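Local coordinates for protein putative exotoxin (superantigen) (Streptococcus pyogenes, PDB 1TY0) that probably acts as a zinc-binding superantigen toxin, engaging T-cell receptors through a surface that it can also use to form dimers, at residues A[107-111]-A[112-116]; A[134-137]-A[138-142]; A[141-145]-A[146-150]; A[5-8]-A[9-13]. All blocks are in the same frame, centred on the assembly; numbering follows the deposited sequence.

Contact 1 (A[107-111]-A[112-116]); sequences NLLID and GVQQK
Leu108 and Ile110 pair with Lys116 and Val113 across a tight antiparallel hairpin in the beta-grasp domain. At the open end Leu108 N donates to Lys116 O (3.0 Å), while Leu108 O receives Gln115 N (2.8 Å), both close to linear. Because Gln115 and Lys116 both face Leu108, the register slips by one residue: a classic beta bulge. At the closed end Ile110 and Val113 exchange two bonds round a type I' turn, whose positive phi values fall on Asp111 and Gly112. Val113 O is gripped twice: Ile110 N reaches it from one face of the carbonyl plane, and Gln115 NE2, at 2.8 Å, from the opposite face. The bend of the Gln115 chain at chi2 (-57°) brings NE2 there and also lays CG against Ile110 CG1 at 3.5 Å. A water accepts from Gly112 N and donates weakly to Leu109 O.

On the face that carries Leu109 and Gln114, Gln114 NE2 makes a weak, bent bond to Asn107 OD1 (2.9 Å, 129° at the hydrogen), the two amide planes standing 64° apart. Gln114 OE1 takes a weak bond from Lys116 N but lies 2.9 Å from Leu108 O, a fellow acceptor, so this amide is loosely satisfied. The stronger partner of Asn107 is Asp205, a zinc-site residue, whose carboxylate takes a bond from ND2; Asp111 OD2 is similarly paired with Thr210 OG1. The chemistry therefore implies a hairpin fixed chiefly by backbone and amide bonds, which borders the zinc site through Asn107.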
loop_
_atom_site.group_PDB
_atom_site.type_symbol
_atom_site.label_atom_id
_atom_site.label_comp_id
_atom_site.label_asym_id
_atom_site.label_seq_id
_atom_site.Cartn_x
_atom_site.Cartn_y
_atom_site.Cartn_z
ATOM N N ASN A 107 6.653 1.372 26.500
ATOM C CA ASN A 107 7.796 2.177 26.906
ATOM C C ASN A 107 8.761 2.327 25.746
ATOM O O ASN A 107 9.016 1.373 25.009
ATOM C CB ASN A 107 8.536 1.515 28.070
ATOM C CG ASN A 107 7.690 1.417 29.319
ATOM O OD1 ASN A 107 7.259 2.431 29.869
ATOM N ND2 ASN A 107 7.447 0.194 29.776
ATOM N N LEU A 108 9.288 3.533 25.583
ATOM C CA LEU A 108 10.250 3.808 24.531
ATOM C C LEU A 108 11.595 4.092 25.184
ATOM O O LEU A 108 11.768 5.129 25.824
ATOM C CB LEU A 108 9.820 5.024 23.713
ATOM C CG LEU A 108 10.873 5.579 22.748
ATOM C CD1 LEU A 108 11.183 4.577 21.640
ATOM C CD2 LEU A 108 10.362 6.877 22.165
ATOM N N LEU A 109 12.534 3.165 25.028
ATOM C CA LEU A 109 13.867 3.324 25.590
ATOM C C LEU A 109 14.900 3.526 24.492
ATOM O O LEU A 109 14.875 2.841 23.464
ATOM C CB LEU A 109 14.254 2.103 26.426
ATOM C CG LEU A 109 13.437 1.877 27.703
ATOM C CD1 LEU A 109 12.098 1.258 27.352
ATOM C CD2 LEU A 109 14.203 0.968 28.643
ATOM N N ILE A 110 15.799 4.475 24.716
ATOM C CA ILE A 110 16.863 4.769 23.768
ATOM C C ILE A 110 18.179 4.704 24.524
ATOM O O ILE A 110 18.390 5.436 25.493
ATOM C CB ILE A 110 16.686 6.158 23.145
ATOM C CG1 ILE A 110 15.310 6.241 22.477
ATOM C CG2 ILE A 110 17.793 6.414 22.131
ATOM C CD1 ILE A 110 14.996 7.576 21.854
ATOM N N ASP A 111 19.055 3.815 24.071
ATOM C CA ASP A 111 20.344 3.599 24.705
ATOM C C ASP A 111 20.169 3.223 26.174
ATOM O O ASP A 111 20.864 3.731 27.056
ATOM C CB ASP A 111 21.239 4.831 24.547
ATOM C CG ASP A 111 21.717 5.011 23.115
ATOM O OD1 ASP A 111 21.931 3.983 22.439
ATOM O OD2 ASP A 111 21.886 6.166 22.666
ATOM N N GLY A 112 19.218 2.324 26.417
ATOM C CA GLY A 112 18.951 1.840 27.761
ATOM C C GLY A 112 18.223 2.760 28.723
ATOM O O GLY A 112 18.029 2.401 29.884
ATOM N N VAL A 113 17.810 3.935 28.262
ATOM C CA VAL A 113 17.119 4.869 29.139
ATOM C C VAL A 113 15.710 5.206 28.671
ATOM O O VAL A 113 15.497 5.571 27.516
ATOM C CB VAL A 113 17.915 6.183 29.289
ATOM C CG1 VAL A 113 17.175 7.140 30.207
ATOM C CG2 VAL A 113 19.303 5.885 29.837
ATOM N N GLN A 114 14.755 5.076 29.586
ATOM C CA GLN A 114 13.355 5.375 29.311
ATOM C C GLN A 114 13.201 6.817 28.846
ATOM O O GLN A 114 13.642 7.744 29.522
ATOM C CB GLN A 114 12.518 5.162 30.577
ATOM C CG GLN A 114 11.126 5.783 30.521
ATOM C CD GLN A 114 10.202 5.058 29.568
ATOM O OE1 GLN A 114 10.531 4.856 28.398
ATOM N NE2 GLN A 114 9.030 4.672 30.060
ATOM N N GLN A 115 12.567 7.000 27.693
ATOM C CA GLN A 115 12.360 8.331 27.142
ATOM C C GLN A 115 10.923 8.793 27.329
ATOM O O GLN A 115 10.668 9.966 27.598
ATOM C CB GLN A 115 12.707 8.343 25.653
ATOM C CG GLN A 115 14.140 7.955 25.357
ATOM C CD GLN A 115 15.126 8.843 26.074
ATOM O OE1 GLN A 115 15.103 10.061 25.915
ATOM N NE2 GLN A 115 15.998 8.239 26.874
ATOM N N LYS A 116 9.980 7.869 27.184
ATOM C CA LYS A 116 8.575 8.214 27.331
ATOM C C LYS A 116 7.684 6.986 27.380
ATOM O O LYS A 116 8.051 5.917 26.897
ATOM C CB LYS A 116 8.131 9.111 26.168
ATOM C CG LYS A 116 6.657 9.490 26.198
ATOM C CD LYS A 116 6.302 10.456 25.078
ATOM C CE LYS A 116 4.857 10.920 25.189
ATOM N NZ LYS A 116 4.516 11.923 24.143
HETATM O O HOH W 1 17.511 1.099 24.210
#

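Contact 2 (A[134-137]-A[138-142]); sequences FDFK and IRQYL
Successive i to i+4 bonds, from Ile138 N to Phe134 O (2.9 Å) through Tyr141 N to Lys137 O (3.0 Å), keep this turn of helix 131-146 regular. The side chains one turn apart add a salt bridge: Arg139 NE meets Asp135 OD1 at 2.7 Å, nearly straight and within the guanidinium plane, but from above the carboxylate plane. The second bond, Arg139 NH2 to Asp135 OD2, is weak and bent (3.0 Å); the two planes stand 64° apart. Asp135 CG lies anti to its own nitrogen (chi1 -171°), which swings the carboxylate along the helix toward Arg139. Tyr190 OH and Asp176 are further partners of this buried pair, binding Asp135 OD2 and Arg139 NH1.

This is the helix that packs on the mixed sheet of the beta-grasp domain; Ile138 faces that sheet, touching Leu160, Phe204 and Ile206, and its CD1 also meets Phe134 CE1 at 4.2 Å. On another side Gln140 CG makes an off-centre CH-pi contact with the Phe136 ring, 4.3 Å from the centroid. Gln144, Tyr18 O and Glu19 hold the Gln140 amide, and Phe79 of the second subunit packs on its side chain.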
loop_
_atom_site.group_PDB
_atom_site.type_symbol
_atom_site.label_atom_id
_atom_site.label_comp_id
_atom_site.label_asym_id
_atom_site.label_seq_id
_atom_site.Cartn_x
_atom_site.Cartn_y
_atom_site.Cartn_z
ATOM N N PHE A 134 0.519 -5.700 14.861
ATOM C CA PHE A 134 1.132 -4.859 15.883
ATOM C C PHE A 134 2.468 -4.305 15.383
ATOM O O PHE A 134 2.753 -3.115 15.527
ATOM C CB PHE A 134 1.349 -5.670 17.160
ATOM C CG PHE A 134 1.614 -4.827 18.372
ATOM C CD1 PHE A 134 2.858 -4.240 18.567
ATOM C CD2 PHE A 134 0.611 -4.603 19.310
ATOM C CE1 PHE A 134 3.103 -3.439 19.679
ATOM C CE2 PHE A 134 0.847 -3.804 20.425
ATOM C CZ PHE A 134 2.097 -3.221 20.607
ATOM N N ASP A 135 3.277 -5.175 14.780
ATOM C CA ASP A 135 4.589 -4.795 14.269
ATOM C C ASP A 135 4.477 -3.713 13.197
ATOM O O ASP A 135 5.171 -2.697 13.246
ATOM C CB ASP A 135 5.296 -6.045 13.720
ATOM C CG ASP A 135 6.755 -5.798 13.372
ATOM O OD1 ASP A 135 7.369 -4.882 13.953
ATOM O OD2 ASP A 135 7.296 -6.547 12.528
ATOM N N PHE A 136 3.595 -3.924 12.230
ATOM C CA PHE A 136 3.404 -2.941 11.170
ATOM C C PHE A 136 3.015 -1.576 11.730
ATOM O O PHE A 136 3.606 -0.557 11.372
ATOM C CB PHE A 136 2.314 -3.404 10.202
ATOM C CG PHE A 136 1.840 -2.324 9.274
ATOM C CD1 PHE A 136 2.630 -1.903 8.208
ATOM C CD2 PHE A 136 0.615 -1.698 9.496
ATOM C CE1 PHE A 136 2.204 -0.865 7.370
ATOM C CE2 PHE A 136 0.185 -0.665 8.669
ATOM C CZ PHE A 136 0.980 -0.247 7.605
ATOM N N LYS A 137 2.021 -1.558 12.612
ATOM C CA LYS A 137 1.556 -0.298 13.174
ATOM C C LYS A 137 2.601 0.412 14.015
ATOM O O LYS A 137 2.765 1.623 13.898
ATOM C CB LYS A 137 0.275 -0.523 13.979
ATOM C CG LYS A 137 -0.893 -0.937 13.092
ATOM C CD LYS A 137 -2.207 -1.083 13.853
ATOM C CE LYS A 137 -3.346 -1.290 12.856
ATOM N NZ LYS A 137 -4.653 -1.582 13.506
ATOM N N ILE A 138 3.321 -0.335 14.846
ATOM C CA ILE A 138 4.351 0.278 15.675
ATOM C C ILE A 138 5.510 0.785 14.818
ATOM O O ILE A 138 6.050 1.857 15.079
ATOM C CB ILE A 138 4.882 -0.699 16.747
ATOM C CG1 ILE A 138 5.892 0.021 17.647
ATOM C CG2 ILE A 138 5.522 -1.900 16.091
ATOM C CD1 ILE A 138 6.277 -0.772 18.875
ATOM N N ARG A 139 5.897 0.039 13.788
ATOM C CA ARG A 139 6.988 0.520 12.938
ATOM C C ARG A 139 6.568 1.807 12.244
ATOM O O ARG A 139 7.347 2.758 12.151
ATOM C CB ARG A 139 7.389 -0.526 11.894
ATOM C CG ARG A 139 8.098 -1.721 12.500
ATOM C CD ARG A 139 8.746 -2.598 11.445
ATOM N NE ARG A 139 9.022 -3.923 11.988
ATOM C CZ ARG A 139 10.087 -4.659 11.690
ATOM N NH1 ARG A 139 11.010 -4.205 10.851
ATOM N NH2 ARG A 139 10.214 -5.863 12.225
ATOM N N GLN A 140 5.332 1.850 11.757
ATOM C CA GLN A 140 4.848 3.057 11.102
ATOM C C GLN A 140 4.874 4.232 12.081
ATOM O O GLN A 140 5.264 5.343 11.718
ATOM C CB GLN A 140 3.434 2.847 10.566
ATOM C CG GLN A 140 3.389 2.446 9.095
ATOM C CD GLN A 140 3.948 3.524 8.182
ATOM O OE1 GLN A 140 3.743 4.715 8.413
ATOM N NE2 GLN A 140 4.646 3.111 7.127
ATOM N N TYR A 141 4.460 3.989 13.321
ATOM C CA TYR A 141 4.463 5.044 14.328
ATOM C C TYR A 141 5.893 5.531 14.530
ATOM O O TYR A 141 6.157 6.736 14.551
ATOM C CB TYR A 141 3.911 4.528 15.658
ATOM C CG TYR A 141 4.032 5.534 16.784
ATOM C CD1 TYR A 141 3.208 6.659 16.832
ATOM C CD2 TYR A 141 4.997 5.382 17.775
ATOM C CE1 TYR A 141 3.344 7.611 17.841
ATOM C CE2 TYR A 141 5.145 6.330 18.790
ATOM C CZ TYR A 141 4.315 7.440 18.814
ATOM O OH TYR A 141 4.464 8.386 19.808
ATOM N N LEU A 142 6.813 4.584 14.678
ATOM C CA LEU A 142 8.222 4.909 14.873
ATOM C C LEU A 142 8.818 5.602 13.650
ATOM O O LEU A 142 9.659 6.494 13.782
ATOM C CB LEU A 142 9.010 3.637 15.199
ATOM C CG LEU A 142 8.677 3.002 16.554
ATOM C CD1 LEU A 142 9.378 1.671 16.694
ATOM C CD2 LEU A 142 9.089 3.948 17.676
#

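Contact 3 (A[141-145]-A[146-150]); sequences YLMQT and YKIYD
Thr145 CG2 lies over one face of the Tyr146 ring, 3.9 Å from its centroid, in a CH-pi contact, while Tyr141 CE2 approaches the edge of that ring at 4.2 Å from Tyr146 CE2. One face of the Tyr141 ring carries Thr145 OG1, and one face of the Tyr149 ring has Ile148 CG1 over its centre. These groups gather where helix 131-146 of the beta-grasp domain ends and the chain turns back: Lys147 leaves helical geometry with positive phi and opens a type I turn to Asp150. Met143 makes a Met-aromatic contact, its SD at the edge of the Tyr149 ring and 4.9 Å from the centroid. Tyr149 also meets Tyr175 edge-to-face and bonds through OH to Leu174 O, which fixes the ring's far end.

Tyr141 O is gripped by Thr145 N and Thr145 OG1 from opposite faces of its plane; that hydroxyl is also hydrogen-bonded to Arg81 of the second subunit. At the helix C-terminus, Tyr146 N bonds to Leu142 O at 2.8 Å, whereas Lys147 N reaches Met143 O only weakly. The bend of Lys147 at chi2 (-63°) folds its chain back, and NZ donates to Gln144 O at 3.0 Å from above the carbonyl plane.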
loop_
_atom_site.group_PDB
_atom_site.type_symbol
_atom_site.label_atom_id
_atom_site.label_comp_id
_atom_site.label_asym_id
_atom_site.label_seq_id
_atom_site.Cartn_x
_atom_site.Cartn_y
_atom_site.Cartn_z
ATOM N N TYR A 141 4.460 3.989 13.321
ATOM C CA TYR A 141 4.463 5.044 14.328
ATOM C C TYR A 141 5.893 5.531 14.530
ATOM O O TYR A 141 6.157 6.736 14.551
ATOM C CB TYR A 141 3.911 4.528 15.658
ATOM C CG TYR A 141 4.032 5.534 16.784
ATOM C CD1 TYR A 141 3.208 6.659 16.832
ATOM C CD2 TYR A 141 4.997 5.382 17.775
ATOM C CE1 TYR A 141 3.344 7.611 17.841
ATOM C CE2 TYR A 141 5.145 6.330 18.790
ATOM C CZ TYR A 141 4.315 7.440 18.814
ATOM O OH TYR A 141 4.464 8.386 19.808
ATOM N N LEU A 142 6.813 4.584 14.678
ATOM C CA LEU A 142 8.222 4.909 14.873
ATOM C C LEU A 142 8.818 5.602 13.650
ATOM O O LEU A 142 9.659 6.494 13.782
ATOM C CB LEU A 142 9.010 3.637 15.199
ATOM C CG LEU A 142 8.677 3.002 16.554
ATOM C CD1 LEU A 142 9.378 1.671 16.694
ATOM C CD2 LEU A 142 9.089 3.948 17.676
ATOM N N MET A 143 8.386 5.203 12.462
ATOM C CA MET A 143 8.894 5.812 11.237
ATOM C C MET A 143 8.461 7.267 11.150
ATOM O O MET A 143 9.266 8.158 10.874
ATOM C CB MET A 143 8.383 5.044 10.016
ATOM C CG MET A 143 9.049 3.699 9.825
ATOM S SD MET A 143 8.143 2.596 8.732
ATOM C CE MET A 143 8.376 3.379 7.169
ATOM N N GLN A 144 7.177 7.492 11.395
ATOM C CA GLN A 144 6.584 8.822 11.347
ATOM C C GLN A 144 7.059 9.749 12.460
ATOM O O GLN A 144 7.270 10.943 12.241
ATOM C CB GLN A 144 5.064 8.702 11.459
ATOM C CG GLN A 144 4.385 8.000 10.299
ATOM C CD GLN A 144 3.014 7.468 10.677
ATOM O OE1 GLN A 144 2.405 7.913 11.653
ATOM N NE2 GLN A 144 2.516 6.514 9.899
ATOM N N THR A 145 7.229 9.187 13.650
ATOM C CA THR A 145 7.597 9.963 14.827
ATOM C C THR A 145 9.077 10.083 15.167
ATOM O O THR A 145 9.553 11.162 15.520
ATOM C CB THR A 145 6.858 9.408 16.060
ATOM O OG1 THR A 145 5.469 9.259 15.748
ATOM C CG2 THR A 145 6.997 10.356 17.246
ATOM N N TYR A 146 9.806 8.980 15.068
ATOM C CA TYR A 146 11.219 9.001 15.404
ATOM C C TYR A 146 12.153 8.784 14.223
ATOM O O TYR A 146 13.366 8.698 14.403
ATOM C CB TYR A 146 11.479 7.979 16.512
ATOM C CG TYR A 146 10.777 8.355 17.796
ATOM C CD1 TYR A 146 11.255 9.398 18.591
ATOM C CD2 TYR A 146 9.597 7.721 18.183
ATOM C CE1 TYR A 146 10.571 9.805 19.738
ATOM C CE2 TYR A 146 8.904 8.123 19.330
ATOM C CZ TYR A 146 9.399 9.166 20.100
ATOM O OH TYR A 146 8.725 9.565 21.234
ATOM N N LYS A 147 11.587 8.704 13.021
ATOM C CA LYS A 147 12.370 8.532 11.797
ATOM C C LYS A 147 13.402 7.414 11.933
ATOM O O LYS A 147 14.546 7.554 11.491
ATOM C CB LYS A 147 13.092 9.843 11.462
ATOM C CG LYS A 147 12.267 11.101 11.711
ATOM C CD LYS A 147 11.027 11.164 10.841
ATOM C CE LYS A 147 10.196 12.403 11.174
ATOM N NZ LYS A 147 8.977 12.512 10.322
ATOM N N ILE A 148 12.996 6.294 12.519
ATOM C CA ILE A 148 13.922 5.195 12.737
ATOM C C ILE A 148 14.545 4.580 11.487
ATOM O O ILE A 148 15.577 3.919 11.586
ATOM C CB ILE A 148 13.279 4.078 13.603
ATOM C CG1 ILE A 148 12.269 3.266 12.786
ATOM C CG2 ILE A 148 12.636 4.697 14.839
ATOM C CD1 ILE A 148 11.273 4.071 12.053
ATOM N N TYR A 149 13.945 4.792 10.319
ATOM C CA TYR A 149 14.520 4.239 9.095
ATOM C C TYR A 149 15.080 5.327 8.184
ATOM O O TYR A 149 15.342 5.089 7.002
ATOM C CB TYR A 149 13.493 3.389 8.330
ATOM C CG TYR A 149 13.044 2.140 9.066
ATOM C CD1 TYR A 149 13.935 1.399 9.849
ATOM C CD2 TYR A 149 11.725 1.691 8.971
ATOM C CE1 TYR A 149 13.518 0.247 10.519
ATOM C CE2 TYR A 149 11.304 0.542 9.634
ATOM C CZ TYR A 149 12.198 -0.174 10.406
ATOM O OH TYR A 149 11.771 -1.295 11.082
ATOM N N ASP A 150 15.261 6.525 8.735
ATOM C CA ASP A 150 15.825 7.631 7.963
ATOM C C ASP A 150 17.336 7.526 8.117
ATOM O O ASP A 150 17.840 7.341 9.218
ATOM C CB ASP A 150 15.348 8.981 8.507
ATOM C CG ASP A 150 15.785 10.148 7.637
ATOM O OD1 ASP A 150 15.047 10.510 6.696
ATOM O OD2 ASP A 150 16.877 10.697 7.885
#

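Contact 4 (A[5-8]-A[9-13]); sequences ENIK and DVKLQ
Asp9 turns its carboxylate back over Glu5 within the first turns of helix 5-18, the N-terminal helix of the chain. Four i to i+4 backbone bonds define the helix here, running from Asp9 N to Glu5 O (3.2 Å) as far as Leu12 N to Lys8 O (2.9 Å). Asp9 has CG anti to its carbonyl carbon (chi1 -61°), a torsion that points the group toward the helix start and leaves OD2 2.9 Å from Glu5 O. Both atoms are acceptors and no hydrogen bond joins them, so the approach is unfavourable as long as the carboxylate is ionised. Glu5 instead runs extended from the helix, and its OE2 stands 4.0 Å from Asp9 OD2, with the carboxylate planes 80° apart. Together these neighbours may favour a proton on Asp9, although the nearby helix N-terminus would be expected to offset this.

On a different side of the helix, Ile7 and Val10 bring apolar branches together, Ile7 CD1 being 4.3 Å from Val10 CB. Ile7 also touches Ile156 of a loop. Val10 CG2 leans over the previous turn, 4.0 Å from Asn6 ND2, and the two side chains cross at a slant. Lys11 begins along the helix and bends at chi3 (81°), sending NZ to Tyr155 O, Ser153 OG and Asp150 O. Before that bend its methylene chain passes Ile7, with Lys11 CD 3.9 Å from Ile7 CG1.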
loop_
_atom_site.group_PDB
_atom_site.type_symbol
_atom_site.label_atom_id
_atom_site.label_comp_id
_atom_site.label_asym_id
_atom_site.label_seq_id
_atom_site.Cartn_x
_atom_site.Cartn_y
_atom_site.Cartn_z
ATOM N N GLU A 5 27.686 3.058 5.934
ATOM C CA GLU A 5 26.983 3.019 4.658
ATOM C C GLU A 5 26.013 1.845 4.569
ATOM O O GLU A 5 24.930 1.967 3.992
ATOM C CB GLU A 5 27.979 2.929 3.502
ATOM C CG GLU A 5 27.322 3.018 2.131
ATOM C CD GLU A 5 28.286 2.723 1.001
ATOM O OE1 GLU A 5 29.365 3.349 0.961
ATOM O OE2 GLU A 5 27.960 1.866 0.150
ATOM N N ASN A 6 26.403 0.707 5.132
ATOM C CA ASN A 6 25.541 -0.465 5.085
ATOM C C ASN A 6 24.261 -0.296 5.891
ATOM O O ASN A 6 23.174 -0.597 5.394
ATOM C CB ASN A 6 26.281 -1.709 5.571
ATOM C CG ASN A 6 25.420 -2.952 5.489
ATOM O OD1 ASN A 6 24.954 -3.326 4.411
ATOM N ND2 ASN A 6 25.192 -3.594 6.629
ATOM N N ILE A 7 24.368 0.182 7.129
ATOM C CA ILE A 7 23.164 0.352 7.934
ATOM C C ILE A 7 22.211 1.339 7.266
ATOM O O ILE A 7 20.996 1.223 7.404
ATOM C CB ILE A 7 23.478 0.828 9.376
ATOM C CG1 ILE A 7 22.180 0.887 10.186
ATOM C CG2 ILE A 7 24.148 2.189 9.355
ATOM C CD1 ILE A 7 21.463 -0.446 10.286
ATOM N N LYS A 8 22.755 2.304 6.532
ATOM C CA LYS A 8 21.909 3.272 5.843
ATOM C C LYS A 8 21.096 2.577 4.749
ATOM O O LYS A 8 19.899 2.831 4.601
ATOM C CB LYS A 8 22.755 4.391 5.229
ATOM C CG LYS A 8 23.386 5.319 6.255
ATOM C CD LYS A 8 24.125 6.465 5.578
ATOM C CE LYS A 8 24.654 7.463 6.598
ATOM N NZ LYS A 8 25.589 6.821 7.560
ATOM N N ASP A 9 21.752 1.706 3.988
ATOM C CA ASP A 9 21.083 0.975 2.917
ATOM C C ASP A 9 20.039 0.022 3.493
ATOM O O ASP A 9 18.988 -0.191 2.895
ATOM C CB ASP A 9 22.099 0.187 2.086
ATOM C CG ASP A 9 23.126 1.080 1.426
ATOM O OD1 ASP A 9 22.733 2.130 0.875
ATOM O OD2 ASP A 9 24.325 0.729 1.447
ATOM N N VAL A 10 20.344 -0.551 4.653
ATOM C CA VAL A 10 19.427 -1.465 5.324
ATOM C C VAL A 10 18.175 -0.687 5.723
ATOM O O VAL A 10 17.048 -1.147 5.527
ATOM C CB VAL A 10 20.084 -2.071 6.590
ATOM C CG1 VAL A 10 19.049 -2.810 7.427
ATOM C CG2 VAL A 10 21.211 -3.019 6.179
ATOM N N LYS A 11 18.381 0.504 6.271
ATOM C CA LYS A 11 17.265 1.339 6.690
ATOM C C LYS A 11 16.431 1.746 5.479
ATOM O O LYS A 11 15.205 1.813 5.554
ATOM C CB LYS A 11 17.789 2.569 7.443
ATOM C CG LYS A 11 18.489 2.192 8.744
ATOM C CD LYS A 11 19.299 3.335 9.345
ATOM C CE LYS A 11 18.430 4.300 10.126
ATOM N NZ LYS A 11 19.278 5.257 10.897
ATOM N N LEU A 12 17.090 1.993 4.355
ATOM C CA LEU A 12 16.371 2.373 3.146
ATOM C C LEU A 12 15.441 1.256 2.681
ATOM O O LEU A 12 14.307 1.518 2.289
ATOM C CB LEU A 12 17.360 2.740 2.038
ATOM C CG LEU A 12 18.089 4.064 2.284
ATOM C CD1 LEU A 12 19.075 4.340 1.157
ATOM C CD2 LEU A 12 17.064 5.188 2.377
ATOM N N GLN A 13 15.915 0.012 2.725
ATOM C CA GLN A 13 15.086 -1.119 2.315
ATOM C C GLN A 13 13.882 -1.280 3.247
ATOM O O GLN A 13 12.789 -1.627 2.807
ATOM C CB GLN A 13 15.896 -2.421 2.318
ATOM C CG GLN A 13 16.929 -2.520 1.210
ATOM C CD GLN A 13 16.317 -2.372 -0.168
ATOM O OE1 GLN A 13 15.580 -3.240 -0.634
ATOM N NE2 GLN A 13 16.617 -1.263 -0.826
#

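Contact 2 is the core member, with six of its eight touching residues buried; contact 1 is a surface hairpin, and contacts 3 and 4 are intermediate. Contacts 2 and 3 share helix 131-146, their centres 9 Å apart, and Arg139 NH1 reaches Tyr149 OH in a weak bond; both touch the second subunit. Contact 3 also joins the others: Tyr146 packs on Leu108 of contact 1, and Lys11 of contact 4 reaches Asp150 of contact 3, tying the N-terminal helix to the beta-grasp domain. The chemistry follows position: backbone and amide bonds in the hairpin, a buried salt bridge mid-helix, aromatic packing at its end, and neighbouring acids at the exposed start of helix 5-18.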